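Local coordinates for 5'-Methylthioadenosine Nucleosidase (Arabidopsis thaliana, PDB 3LGS), which is a nucleosidase of the phosphorylase superfamily, modelled with S-adenosyl-L-homocysteine and adenine in overlapping positions, at residues V29-A34 against I74-P79; G115-F120 against A196-M201; A125-V130 against K221-L226; L175-S180 against E202-A207. All coordinates share one frame; numbering follows the deposited sequence.

Contact 1 of 4, residues V29-A34 against I74-P79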
loop_
_atom_site.group_PDB
_atom_site.type_symbol
_atom_site.label_atom_id
_atom_site.label_comp_id
_atom_site.label_asym_id
_atom_site.label_seq_id
_atom_site.Cartn_x
_atom_site.Cartn_y
_atom_site.Cartn_z
ATOM N N VAL A 29 2.170 22.700 4.634
ATOM C CA VAL A 29 3.006 21.501 4.654
ATOM C C VAL A 29 2.264 20.332 5.283
ATOM O O VAL A 29 1.590 20.489 6.295
ATOM C CB VAL A 29 4.350 21.710 5.401
ATOM C CG1 VAL A 29 5.180 20.426 5.382
ATOM C CG2 VAL A 29 5.157 22.847 4.775
ATOM N N VAL A 30 2.385 19.156 4.671
ATOM C CA VAL A 30 1.916 17.923 5.302
ATOM C C VAL A 30 3.120 17.082 5.731
ATOM O O VAL A 30 4.049 16.880 4.947
ATOM C CB VAL A 30 0.926 17.134 4.388
ATOM C CG1 VAL A 30 0.714 15.682 4.881
ATOM C CG2 VAL A 30 -0.388 17.854 4.342
ATOM N N PHE A 31 3.112 16.662 6.994
ATOM C CA PHE A 31 3.990 15.602 7.505
ATOM C C PHE A 31 3.263 14.267 7.514
ATOM O O PHE A 31 2.147 14.164 8.009
ATOM C CB PHE A 31 4.450 15.876 8.939
ATOM C CG PHE A 31 5.605 16.818 9.040
ATOM C CD1 PHE A 31 5.397 18.190 9.160
ATOM C CD2 PHE A 31 6.904 16.341 9.041
ATOM C CE1 PHE A 31 6.478 19.065 9.264
ATOM C CE2 PHE A 31 7.992 17.206 9.145
ATOM C CZ PHE A 31 7.779 18.567 9.261
ATOM N N VAL A 32 3.918 13.251 6.973
ATOM C CA VAL A 32 3.414 11.904 7.031
ATOM C C VAL A 32 4.333 11.134 7.972
ATOM O O VAL A 32 5.477 10.856 7.632
ATOM C CB VAL A 32 3.362 11.253 5.627
ATOM C CG1 VAL A 32 2.897 9.790 5.732
ATOM C CG2 VAL A 32 2.419 12.038 4.696
ATOM N N ILE A 33 3.833 10.792 9.157
ATOM C CA ILE A 33 4.655 10.129 10.160
ATOM C C ILE A 33 3.995 8.808 10.598
ATOM O O ILE A 33 2.848 8.807 11.036
ATOM C CB ILE A 33 4.939 11.066 11.375
ATOM C CG1 ILE A 33 5.621 12.371 10.912
ATOM C CG2 ILE A 33 5.782 10.329 12.457
ATOM C CD1 ILE A 33 5.788 13.427 12.025
ATOM N N ALA A 34 4.717 7.700 10.485
ATOM C CA ALA A 34 4.120 6.356 10.711
ATOM C C ALA A 34 3.788 5.987 12.167
ATOM O O ALA A 34 2.855 5.231 12.413
ATOM C CB ALA A 34 4.988 5.283 10.098
ATOM N N ILE A 74 0.472 23.933 9.123
ATOM C CA ILE A 74 1.171 22.661 9.320
ATOM C C ILE A 74 0.206 21.536 9.670
ATOM O O ILE A 74 -0.529 21.604 10.663
ATOM C CB ILE A 74 2.304 22.773 10.393
ATOM C CG1 ILE A 74 3.356 23.802 9.957
ATOM C CG2 ILE A 74 2.973 21.404 10.648
ATOM C CD1 ILE A 74 4.174 24.372 11.107
ATOM N N ASN A 75 0.215 20.509 8.830
ATOM C CA ASN A 75 -0.543 19.293 9.083
ATOM C C ASN A 75 0.377 18.116 9.339
ATOM O O ASN A 75 1.354 17.927 8.615
ATOM C CB ASN A 75 -1.499 19.039 7.939
ATOM C CG ASN A 75 -2.594 20.082 7.884
ATOM O OD1 ASN A 75 -3.442 20.149 8.779
ATOM N ND2 ASN A 75 -2.576 20.917 6.850
ATOM N N VAL A 76 0.118 17.380 10.417
ATOM C CA VAL A 76 0.847 16.140 10.692
ATOM C C VAL A 76 -0.140 14.989 10.691
ATOM O O VAL A 76 -1.087 14.986 11.488
ATOM C CB VAL A 76 1.572 16.163 12.065
ATOM C CG1 VAL A 76 2.333 14.873 12.258
ATOM C CG2 VAL A 76 2.516 17.335 12.148
ATOM N N VAL A 77 0.078 14.006 9.820
ATOM C CA VAL A 77 -0.861 12.878 9.711
ATOM C C VAL A 77 -0.177 11.552 10.075
ATOM O O VAL A 77 0.972 11.317 9.708
ATOM C CB VAL A 77 -1.566 12.840 8.304
ATOM C CG1 VAL A 77 -0.583 12.489 7.181
ATOM C CG2 VAL A 77 -2.743 11.888 8.297
ATOM N N CYS A 78 -0.869 10.715 10.835
ATOM C CA CYS A 78 -0.352 9.401 11.230
ATOM C C CYS A 78 -1.431 8.373 10.916
ATOM O O CYS A 78 -2.620 8.707 11.013
ATOM C CB CYS A 78 -0.016 9.363 12.737
ATOM S SG CYS A 78 1.040 10.713 13.297
ATOM N N PRO A 79 -1.022 7.133 10.544
ATOM C CA PRO A 79 -1.922 6.028 10.174
ATOM C C PRO A 79 -2.706 5.476 11.348
ATOM O O PRO A 79 -3.576 4.629 11.172
ATOM C CB PRO A 79 -0.970 4.945 9.652
ATOM C CG PRO A 79 0.309 5.216 10.373
ATOM C CD PRO A 79 0.391 6.721 10.477
#
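A parallel beta pair in the central mixed sheet joins V29-A34 to I74-P79, with V29 beside I74, V30 beside N75, F31 beside V76 and V32 beside V77. The principle is one of alternation: in each strand every second residue turns its backbone N and O toward the partner. F31 does so on the first strand, its N donating to N75 O at 2.7 Å and its O accepting from V77 N at 2.8 Å, both bonds nearly straight. The V29 O–N75 N bond and the I33 N–V77 O bond complete the set.

Side chains sort by face. On one, F31 and V76 meet through F31 CB and V76 CG2, 4.0 Å apart, while I74 CG2 comes to the edge of the F31 ring. Farther along, I33 CD1 reaches V76 CG1 at 3.8 Å, the two side chains crossing at a slant. The other face carries V30, V32, N75 and V77. V77 holds CG1 between its backbone N and carbonyl carbon (chi1 68°), and this methyl leans over the partner strand, lying 3.3 Å from F31 O and 3.9 Å from V32 CG2. Beyond the regular pairing the chains stay close: P79 CD packs 3.3 Å from I33 O.

Helix 36-46 packs on the side of F31 and I33, and helix 92-106 on the side of V32 and V77. All twelve residues are buried, the hydrophobic centre of a sheet with helices on both faces, as in the phosphorylase superfamily.

Contact 2 of 4, residues G115-F120 against A196-M201. With SAH (S-adenosyl-L-homocysteine), chain E; ADE (adenine), chain F.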
loop_
_atom_site.group_PDB
_atom_site.type_symbol
_atom_site.label_atom_id
_atom_site.label_comp_id
_atom_site.label_asym_id
_atom_site.label_seq_id
_atom_site.Cartn_x
_atom_site.Cartn_y
_atom_site.Cartn_z
ATOM N N GLY A 115 10.517 10.017 9.671
ATOM C CA GLY A 115 10.442 8.736 10.349
ATOM C C GLY A 115 11.802 8.218 10.717
ATOM O O GLY A 115 12.821 8.906 10.564
ATOM N N THR A 116 11.806 6.996 11.227
ATOM C CA THR A 116 13.025 6.320 11.610
ATOM C C THR A 116 13.357 5.319 10.523
ATOM O O THR A 116 12.511 4.999 9.684
ATOM C CB THR A 116 12.869 5.597 12.963
ATOM O OG1 THR A 116 11.601 4.924 13.009
ATOM C CG2 THR A 116 12.971 6.596 14.115
ATOM N N CYS A 117 14.591 4.832 10.535
ATOM C CA CYS A 117 15.089 3.979 9.484
ATOM C C CYS A 117 16.303 3.239 10.008
ATOM O O CYS A 117 16.879 3.612 11.031
ATOM C CB CYS A 117 15.474 4.826 8.264
ATOM S SG CYS A 117 16.990 5.802 8.470
ATOM N N GLY A 118 16.671 2.162 9.328
ATOM C CA GLY A 118 17.952 1.520 9.561
ATOM C C GLY A 118 18.964 2.178 8.649
ATOM O O GLY A 118 18.593 2.787 7.643
ATOM N N GLY A 119 20.237 2.051 8.989
ATOM C CA GLY A 119 21.319 2.660 8.210
ATOM C C GLY A 119 22.452 1.678 8.011
ATOM O O GLY A 119 22.648 0.781 8.825
ATOM N N PHE A 120 23.176 1.826 6.904
ATOM C CA PHE A 120 24.361 1.029 6.651
ATOM C C PHE A 120 25.606 1.822 7.030
ATOM O O PHE A 120 25.914 2.855 6.407
ATOM C CB PHE A 120 24.404 0.584 5.176
ATOM C CG PHE A 120 23.388 -0.477 4.839
ATOM C CD1 PHE A 120 23.713 -1.823 4.930
ATOM C CD2 PHE A 120 22.093 -0.126 4.459
ATOM C CE1 PHE A 120 22.762 -2.808 4.637
ATOM C CE2 PHE A 120 21.150 -1.097 4.166
ATOM C CZ PHE A 120 21.488 -2.442 4.250
ATOM N N ALA A 196 21.663 1.542 -1.490
ATOM C CA ALA A 196 20.958 2.345 -0.496
ATOM C C ALA A 196 21.831 2.557 0.713
ATOM O O ALA A 196 22.618 1.676 1.090
ATOM C CB ALA A 196 19.649 1.668 -0.067
ATOM N N THR A 197 21.675 3.727 1.321
ATOM C CA THR A 197 22.284 4.033 2.605
ATOM C C THR A 197 21.269 3.730 3.713
ATOM O O THR A 197 21.634 3.299 4.807
ATOM C CB THR A 197 22.762 5.522 2.637
ATOM O OG1 THR A 197 23.756 5.712 1.620
ATOM C CG2 THR A 197 23.365 5.897 3.968
ATOM N N LEU A 198 19.993 3.934 3.397
ATOM C CA LEU A 198 18.909 3.879 4.381
ATOM C C LEU A 198 17.838 2.842 4.023
ATOM O O LEU A 198 17.523 2.674 2.852
ATOM C CB LEU A 198 18.272 5.262 4.500
ATOM C CG LEU A 198 19.210 6.445 4.762
ATOM C CD1 LEU A 198 18.531 7.786 4.461
ATOM C CD2 LEU A 198 19.764 6.451 6.196
ATOM N N LYS A 199 17.273 2.189 5.036
ATOM C CA LYS A 199 16.198 1.184 4.898
ATOM C C LYS A 199 14.979 1.539 5.783
ATOM O O LYS A 199 15.120 1.776 6.992
ATOM C CB LYS A 199 16.750 -0.197 5.271
ATOM C CG LYS A 199 15.785 -1.362 5.162
ATOM C CD LYS A 199 16.450 -2.663 5.562
ATOM C CE LYS A 199 15.488 -3.840 5.448
ATOM N NZ LYS A 199 14.342 -3.750 6.435
ATOM N N ASP A 200 13.782 1.586 5.192
ATOM C CA ASP A 200 12.595 1.958 5.956
ATOM C C ASP A 200 11.380 1.141 5.526
ATOM O O ASP A 200 11.530 0.182 4.767
ATOM C CB ASP A 200 12.333 3.468 5.857
ATOM C CG ASP A 200 11.542 3.842 4.632
ATOM O OD1 ASP A 200 11.686 3.153 3.586
ATOM O OD2 ASP A 200 10.760 4.815 4.725
ATOM N N MET A 201 10.188 1.513 6.006
ATOM C CA MET A 201 8.969 0.754 5.708
ATOM C C MET A 201 7.813 1.480 4.974
ATOM O O MET A 201 6.746 0.885 4.807
ATOM C CB MET A 201 8.460 0.080 6.986
ATOM C CG MET A 201 9.413 -0.979 7.558
ATOM S SD MET A 201 8.981 -1.531 9.226
ATOM C CE MET A 201 7.410 -2.324 8.883
HETATM C "C4'" SAH E . 9.574 2.120 11.983
HETATM O "O4'" SAH E . 10.853 2.721 11.749
HETATM C "C3'" SAH E . 9.174 1.421 10.694
HETATM O "O3'" SAH E . 7.908 1.920 10.235
HETATM C "C2'" SAH E . 10.266 1.741 9.683
HETATM O "O2'" SAH E . 9.772 2.668 8.700
HETATM C "C1'" SAH E . 11.389 2.396 10.460
HETATM N N9 SAH E . 12.622 1.548 10.554
HETATM C C8 SAH E . 13.573 1.665 11.507
HETATM N N7 SAH E . 14.575 0.769 11.319
HETATM C C5 SAH E . 14.282 0.051 10.225
HETATM C C6 SAH E . 14.920 -1.064 9.476
HETATM N N6 SAH E . 16.099 -1.621 9.866
HETATM N N1 SAH E . 14.274 -1.529 8.387
HETATM C C2 SAH E . 13.105 -1.006 7.994
HETATM N N3 SAH E . 12.479 0.004 8.622
HETATM C C4 SAH E . 13.000 0.572 9.728
HETATM N N9 ADE F . 12.895 1.347 10.572
HETATM C C8 ADE F . 13.917 1.451 11.477
HETATM N N7 ADE F . 14.886 0.596 11.266
HETATM C C5 ADE F . 14.474 -0.119 10.160
HETATM C C6 ADE F . 15.060 -1.180 9.437
HETATM N N6 ADE F . 16.240 -1.731 9.750
HETATM N N1 ADE F . 14.373 -1.665 8.385
HETATM C C2 ADE F . 13.192 -1.123 8.087
HETATM N N3 ADE F . 12.549 -0.126 8.686
HETATM C C4 ADE F . 13.250 0.335 9.723
#
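G118 and K199 form a hydrogen-bonded antiparallel pair directly beside the bound adenine ring, which S-adenosyl-L-homocysteine and free adenine place almost identically. G118 N gives its hydrogen to K199 O at 2.8 Å, in the carbonyl plane, and K199 N returns a bond to G118 O from above that carbonyl's plane. The same G118 N lies 3.1 Å from N7 of adenine, and with no side chain on G118 the ring's N6 can sit near its CA. K199 runs past the N1 edge of the ring, CG anti to the backbone N (chi1 -179°), and bends only at its last torsion, which brings NZ within 2.9 Å of adenine N1. At the sugar of S-adenosyl-L-homocysteine, M201 N donates to O2' at 3.0 Å, and T116 OG1 lies 2.6 Å from O4' and is also hydrogen-bonded to E38 OE2.

In the second shell, K199 NZ is tied to the carbonyls of S180 and D182, which fix the end of the chain. Farther along the pair, C117 turns toward the partner strand, its SG 3.6 Å from L198 CD2 on the side of the sheet away from adenine. At the far end F120 N donates to T197 O, an oxygen that also lies in plane at the edge of the F120 ring. D200 meets K221 in a salt bridge.

Short strand 198-200 runs between two neighbours, antiparallel to strand 110-119 and parallel to strand 172-177, and the chain passes from it almost at once into helix 203-212, while strand 217-224 borders strand 110-119.

Contact 3 of 4, residues A125-V130 against K221-L226. With SAH (S-adenosyl-L-homocysteine), chain E; ADE (adenine), chain F.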
loop_
_atom_site.group_PDB
_atom_site.type_symbol
_atom_site.label_atom_id
_atom_site.label_comp_id
_atom_site.label_asym_id
_atom_site.label_seq_id
_atom_site.Cartn_x
_atom_site.Cartn_y
_atom_site.Cartn_z
ATOM N N ALA A 125 26.427 5.880 7.444
ATOM C CA ALA A 125 25.328 6.151 8.385
ATOM C C ALA A 125 25.734 5.858 9.827
ATOM O O ALA A 125 26.417 4.867 10.092
ATOM C CB ALA A 125 24.061 5.352 8.005
ATOM N N ASN A 126 25.324 6.724 10.748
ATOM C CA ASN A 126 25.507 6.489 12.172
ATOM C C ASN A 126 24.168 6.624 12.895
ATOM O O ASN A 126 23.293 7.377 12.465
ATOM C CB ASN A 126 26.521 7.478 12.780
ATOM C CG ASN A 126 27.927 7.315 12.213
ATOM O OD1 ASN A 126 28.546 6.259 12.338
ATOM N ND2 ASN A 126 28.443 8.377 11.599
ATOM N N ILE A 127 24.011 5.905 13.996
ATOM C CA ILE A 127 22.822 6.047 14.846
ATOM C C ILE A 127 22.631 7.496 15.301
ATOM O O ILE A 127 23.558 8.111 15.816
ATOM C CB ILE A 127 22.859 5.040 16.029
ATOM C CG1 ILE A 127 22.590 3.624 15.486
ATOM C CG2 ILE A 127 21.837 5.403 17.109
ATOM C CD1 ILE A 127 22.902 2.512 16.429
ATOM N N GLY A 128 21.433 8.039 15.066
ATOM C CA GLY A 128 21.103 9.422 15.456
ATOM C C GLY A 128 21.228 10.425 14.326
ATOM O O GLY A 128 20.713 11.534 14.420
ATOM N N ASP A 129 21.919 10.034 13.259
ATOM C CA ASP A 129 21.937 10.806 12.029
ATOM C C ASP A 129 20.508 10.972 11.493
ATOM O O ASP A 129 19.713 10.028 11.495
ATOM C CB ASP A 129 22.816 10.112 10.975
ATOM C CG ASP A 129 24.296 10.184 11.305
ATOM O OD1 ASP A 129 24.639 10.843 12.303
ATOM O OD2 ASP A 129 25.119 9.593 10.564
ATOM N N VAL A 130 20.187 12.184 11.061
ATOM C CA VAL A 130 18.920 12.437 10.399
ATOM C C VAL A 130 19.247 12.803 8.952
ATOM O O VAL A 130 19.829 13.852 8.692
ATOM C CB VAL A 130 18.123 13.571 11.076
ATOM C CG1 VAL A 130 16.789 13.761 10.369
ATOM C CG2 VAL A 130 17.902 13.244 12.553
ATOM N N LYS A 221 14.788 10.956 7.469
ATOM C CA LYS A 221 14.939 9.599 7.961
ATOM C C LYS A 221 16.066 9.544 9.011
ATOM O O LYS A 221 17.234 9.824 8.727
ATOM C CB LYS A 221 15.244 8.648 6.780
ATOM C CG LYS A 221 14.153 8.627 5.680
ATOM C CD LYS A 221 12.883 7.956 6.216
ATOM C CE LYS A 221 11.713 8.034 5.278
ATOM N NZ LYS A 221 10.551 7.280 5.850
ATOM N N ALA A 222 15.693 9.190 10.228
ATOM C CA ALA A 222 16.593 9.208 11.368
ATOM C C ALA A 222 16.974 7.769 11.708
ATOM O O ALA A 222 16.100 6.926 11.933
ATOM C CB ALA A 222 15.897 9.874 12.541
ATOM N N VAL A 223 18.272 7.496 11.723
ATOM C CA VAL A 223 18.826 6.146 11.891
ATOM C C VAL A 223 18.721 5.626 13.329
ATOM O O VAL A 223 19.355 6.182 14.241
ATOM C CB VAL A 223 20.324 6.108 11.452
ATOM C CG1 VAL A 223 20.885 4.698 11.524
ATOM C CG2 VAL A 223 20.494 6.661 10.070
ATOM N N THR A 224 17.949 4.552 13.527
ATOM C CA THR A 224 17.800 3.950 14.863
ATOM C C THR A 224 18.680 2.726 15.084
ATOM O O THR A 224 18.919 2.324 16.232
ATOM C CB THR A 224 16.319 3.577 15.206
ATOM O OG1 THR A 224 15.751 2.780 14.169
ATOM C CG2 THR A 224 15.462 4.809 15.420
ATOM N N ASP A 225 19.128 2.118 13.982
ATOM C CA ASP A 225 19.881 0.863 14.036
ATOM C C ASP A 225 20.719 0.662 12.787
ATOM O O ASP A 225 20.327 1.088 11.682
ATOM C CB ASP A 225 18.929 -0.317 14.146
ATOM C CG ASP A 225 17.883 -0.309 13.052
ATOM O OD1 ASP A 225 18.116 -0.935 11.993
ATOM O OD2 ASP A 225 16.848 0.356 13.243
ATOM N N LEU A 226 21.857 -0.004 12.973
ATOM C CA LEU A 226 22.775 -0.329 11.877
ATOM C C LEU A 226 22.519 -1.733 11.326
ATOM O O LEU A 226 22.734 -2.758 12.009
ATOM C CB LEU A 226 24.238 -0.128 12.306
ATOM C CG LEU A 226 24.542 1.293 12.831
ATOM C CD1 LEU A 226 25.953 1.417 13.471
ATOM C CD2 LEU A 226 24.354 2.327 11.715
HETATM C "C4'" SAH E . 9.574 2.120 11.983
HETATM O "O4'" SAH E . 10.853 2.721 11.749
HETATM C "C3'" SAH E . 9.174 1.421 10.694
HETATM O "O3'" SAH E . 7.908 1.920 10.235
HETATM C "C2'" SAH E . 10.266 1.741 9.683
HETATM O "O2'" SAH E . 9.772 2.668 8.700
HETATM C "C1'" SAH E . 11.389 2.396 10.460
HETATM N N9 SAH E . 12.622 1.548 10.554
HETATM C C8 SAH E . 13.573 1.665 11.507
HETATM N N7 SAH E . 14.575 0.769 11.319
HETATM C C5 SAH E . 14.282 0.051 10.225
HETATM C C6 SAH E . 14.920 -1.064 9.476
HETATM N N6 SAH E . 16.099 -1.621 9.866
HETATM N N1 SAH E . 14.274 -1.529 8.387
HETATM C C2 SAH E . 13.105 -1.006 7.994
HETATM N N3 SAH E . 12.479 0.004 8.622
HETATM C C4 SAH E . 13.000 0.572 9.728
HETATM N N9 ADE F . 12.895 1.347 10.572
HETATM C C8 ADE F . 13.917 1.451 11.477
HETATM N N7 ADE F . 14.886 0.596 11.266
HETATM C C5 ADE F . 14.474 -0.119 10.160
HETATM C C6 ADE F . 15.060 -1.180 9.437
HETATM N N6 ADE F . 16.240 -1.731 9.750
HETATM N N1 ADE F . 14.373 -1.665 8.385
HETATM C C2 ADE F . 13.192 -1.123 8.087
HETATM N N3 ADE F . 12.549 -0.126 8.686
HETATM C C4 ADE F . 13.250 0.335 9.723
#
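CG1 of I127 is set opposite the carbonyl carbon (chi1 -72°) and CG of L226 likewise (chi1 -56°), which lets the two side chains meet on a slant, I127 CG1 lying 4.0 Å from L226 CG. I127 belongs to a type II beta turn from N126 to D129 that is clasped against the end of strand 217-224 in the central sheet. G128, third in the turn, has the positive phi (98°) that this turn type calls for.

Two backbone bonds do the clasping: G128 N to V223 O, and V223 N to D129 O, each 2.9 Å. V223 is therefore gripped at both its N and its O, and its side chain points into the turn, CB sitting 3.4 Å from N126 O. Just past the turn, V130 CG2 touches A222 CB at 3.9 Å as the chain enters strand 130-138. D129 braces the turn from within: its OD2 takes N126 N from above the carboxylate plane and is also salt-bridged to K171.

On the side of the strand toward the ligands, T224 OG1 donates to D225 OD2 at 2.8 Å, and that same oxygen lies 2.8 Å from N7 of adenine.

Contact 4 of 4, residues L175-S180 against E202-A207. With SAH (S-adenosyl-L-homocysteine), chain E.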
loop_
_atom_site.group_PDB
_atom_site.type_symbol
_atom_site.label_atom_id
_atom_site.label_comp_id
_atom_site.label_asym_id
_atom_site.label_seq_id
_atom_site.Cartn_x
_atom_site.Cartn_y
_atom_site.Cartn_z
ATOM N N LEU A 175 17.197 5.886 -0.199
ATOM C CA LEU A 175 16.363 5.105 0.716
ATOM C C LEU A 175 15.780 3.889 0.012
ATOM O O LEU A 175 15.300 3.988 -1.118
ATOM C CB LEU A 175 15.240 5.971 1.313
ATOM C CG LEU A 175 14.192 5.301 2.219
ATOM C CD1 LEU A 175 14.723 5.019 3.600
ATOM C CD2 LEU A 175 12.948 6.164 2.321
ATOM N N SER A 176 15.812 2.746 0.690
ATOM C CA SER A 176 15.173 1.536 0.184
ATOM C C SER A 176 14.023 1.050 1.077
ATOM O O SER A 176 14.244 0.704 2.245
ATOM C CB SER A 176 16.215 0.436 -0.003
ATOM O OG SER A 176 15.641 -0.632 -0.724
ATOM N N THR A 177 12.816 0.979 0.503
ATOM C CA THR A 177 11.558 0.672 1.231
ATOM C C THR A 177 11.041 -0.767 1.076
ATOM O O THR A 177 11.143 -1.361 0.003
ATOM C CB THR A 177 10.428 1.631 0.772
ATOM O OG1 THR A 177 10.782 2.986 1.103
ATOM C CG2 THR A 177 9.065 1.268 1.425
ATOM N N GLY A 178 10.464 -1.297 2.153
ATOM C CA GLY A 178 9.918 -2.640 2.202
ATOM C C GLY A 178 9.072 -2.820 3.456
ATOM O O GLY A 178 9.280 -2.134 4.466
ATOM N N ASP A 179 8.117 -3.737 3.417
ATOM C CA ASP A 179 7.167 -3.845 4.528
ATOM C C ASP A 179 7.677 -4.694 5.694
ATOM O O ASP A 179 6.922 -4.964 6.624
ATOM C CB ASP A 179 5.813 -4.366 4.041
ATOM C CG ASP A 179 4.979 -3.290 3.413
ATOM O OD1 ASP A 179 4.352 -2.515 4.181
ATOM O OD2 ASP A 179 4.940 -3.229 2.154
ATOM N N SER A 180 8.945 -5.102 5.636
ATOM C CA SER A 180 9.547 -5.871 6.720
ATOM C C SER A 180 10.648 -5.108 7.471
ATOM O O SER A 180 11.498 -4.469 6.865
ATOM C CB SER A 180 10.076 -7.215 6.216
ATOM O OG SER A 180 9.034 -8.002 5.649
ATOM N N GLU A 202 8.015 2.725 4.517
ATOM C CA GLU A 202 6.941 3.479 3.857
ATOM C C GLU A 202 7.411 4.379 2.713
ATOM O O GLU A 202 6.658 4.646 1.772
ATOM C CB GLU A 202 6.144 4.315 4.884
ATOM C CG GLU A 202 6.818 5.609 5.380
ATOM C CD GLU A 202 7.383 5.494 6.786
ATOM O OE1 GLU A 202 7.351 4.386 7.356
ATOM O OE2 GLU A 202 7.852 6.515 7.333
ATOM N N GLY A 203 8.641 4.861 2.816
ATOM C CA GLY A 203 9.165 5.897 1.929
ATOM C C GLY A 203 8.815 5.856 0.452
ATOM O O GLY A 203 8.331 6.848 -0.108
ATOM N N ALA A 204 9.094 4.724 -0.197
ATOM C CA ALA A 204 8.861 4.610 -1.632
ATOM C C ALA A 204 7.370 4.679 -1.978
ATOM O O ALA A 204 7.001 5.104 -3.077
ATOM C CB ALA A 204 9.488 3.361 -2.171
ATOM N N ALA A 205 6.517 4.309 -1.024
ATOM C CA ALA A 205 5.064 4.314 -1.242
ATOM C C ALA A 205 4.496 5.706 -1.089
ATOM O O ALA A 205 3.578 6.069 -1.814
ATOM C CB ALA A 205 4.362 3.346 -0.291
ATOM N N VAL A 206 5.029 6.479 -0.138
ATOM C CA VAL A 206 4.707 7.907 -0.044
ATOM C C VAL A 206 5.116 8.627 -1.350
ATOM O O VAL A 206 4.336 9.423 -1.903
ATOM C CB VAL A 206 5.361 8.584 1.181
ATOM C CG1 VAL A 206 4.969 10.059 1.232
ATOM C CG2 VAL A 206 4.932 7.892 2.488
ATOM N N ALA A 207 6.323 8.322 -1.840
ATOM C CA ALA A 207 6.805 8.856 -3.115
ATOM C C ALA A 207 5.908 8.484 -4.294
ATOM O O ALA A 207 5.575 9.336 -5.110
ATOM C CB ALA A 207 8.230 8.432 -3.383
HETATM C "C4'" SAH E . 9.574 2.120 11.983
HETATM O "O4'" SAH E . 10.853 2.721 11.749
HETATM C "C3'" SAH E . 9.174 1.421 10.694
HETATM O "O3'" SAH E . 7.908 1.920 10.235
HETATM C "C2'" SAH E . 10.266 1.741 9.683
HETATM O "O2'" SAH E . 9.772 2.668 8.700
HETATM C "C1'" SAH E . 11.389 2.396 10.460
HETATM N N9 SAH E . 12.622 1.548 10.554
HETATM C C8 SAH E . 13.573 1.665 11.507
HETATM N N7 SAH E . 14.575 0.769 11.319
HETATM C C5 SAH E . 14.282 0.051 10.225
HETATM C C6 SAH E . 14.920 -1.064 9.476
HETATM N N6 SAH E . 16.099 -1.621 9.866
HETATM N N1 SAH E . 14.274 -1.529 8.387
HETATM C C2 SAH E . 13.105 -1.006 7.994
HETATM N N3 SAH E . 12.479 0.004 8.622
HETATM C C4 SAH E . 13.000 0.572 9.728
#
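One hydrogen bond joins the two segments: A204 N, in the first turn of helix 203-212, donates to T177 OG1 at 2.7 Å, with an angle of 155° at the hydrogen. T177 turns OG1 there by placing it opposite its carbonyl carbon and beside its own N (chi1 -63°). The hydroxyl is also bonded to D200 OD1, which fixes its rotation.

The remaining contacts are close packing of small groups. T177 CB lies against A204 CB at 3.5 Å, and T177 CG2, on the other branch, comes 3.6 Å from E202 N. Two residues earlier on the strand, L175 CD2 rests on G203 CA at 3.8 Å; the bare alpha carbon lets helix and strand approach closely. The strand end runs almost perpendicular to the helix, at 93°.

Within the helix start, E202 at the N-cap position offers its carbonyl O to both A205 N and V206 N, which reach it from opposite faces of its plane. G203 N is taken by D200 OD2. In the loop beyond the strand, S180 OG is hydrogen-bonded to the backbone N of R142 of the second subunit.

Chemically, the opening amides of the helix are satisfied by side-chain oxygens borrowed from neighbouring strand ends: a threonine hydroxyl for A204 and an aspartate carboxylate for G203. By bonding to both A204 N and D200 OD1, the T177 hydroxyl links the start of this helix to a residue that lies beside the ligand pocket.

How the contacts relate
Following the chain from the N terminus, contact 1 closes the first loop, pairing strand 28-32 with strand 72-78, and is complete before the others begin. Contact 2 then opens at 115-120 and contact 3 at 125-130. Contact 2 closes at 196-201 and contact 3 only at 221-226, so the two cross. Contact 4, from 175-180 to 202-207, crosses contact 2 and lies wholly within the span of contact 3. K221 of contact 3 packs on L175 of contact 4, and V32 of contact 1 on V206. Contacts 2, 3 and 4 bring strands, a turn and the start of helix 203-212 together beside the ligands, while contact 1 builds another part of the same sheet.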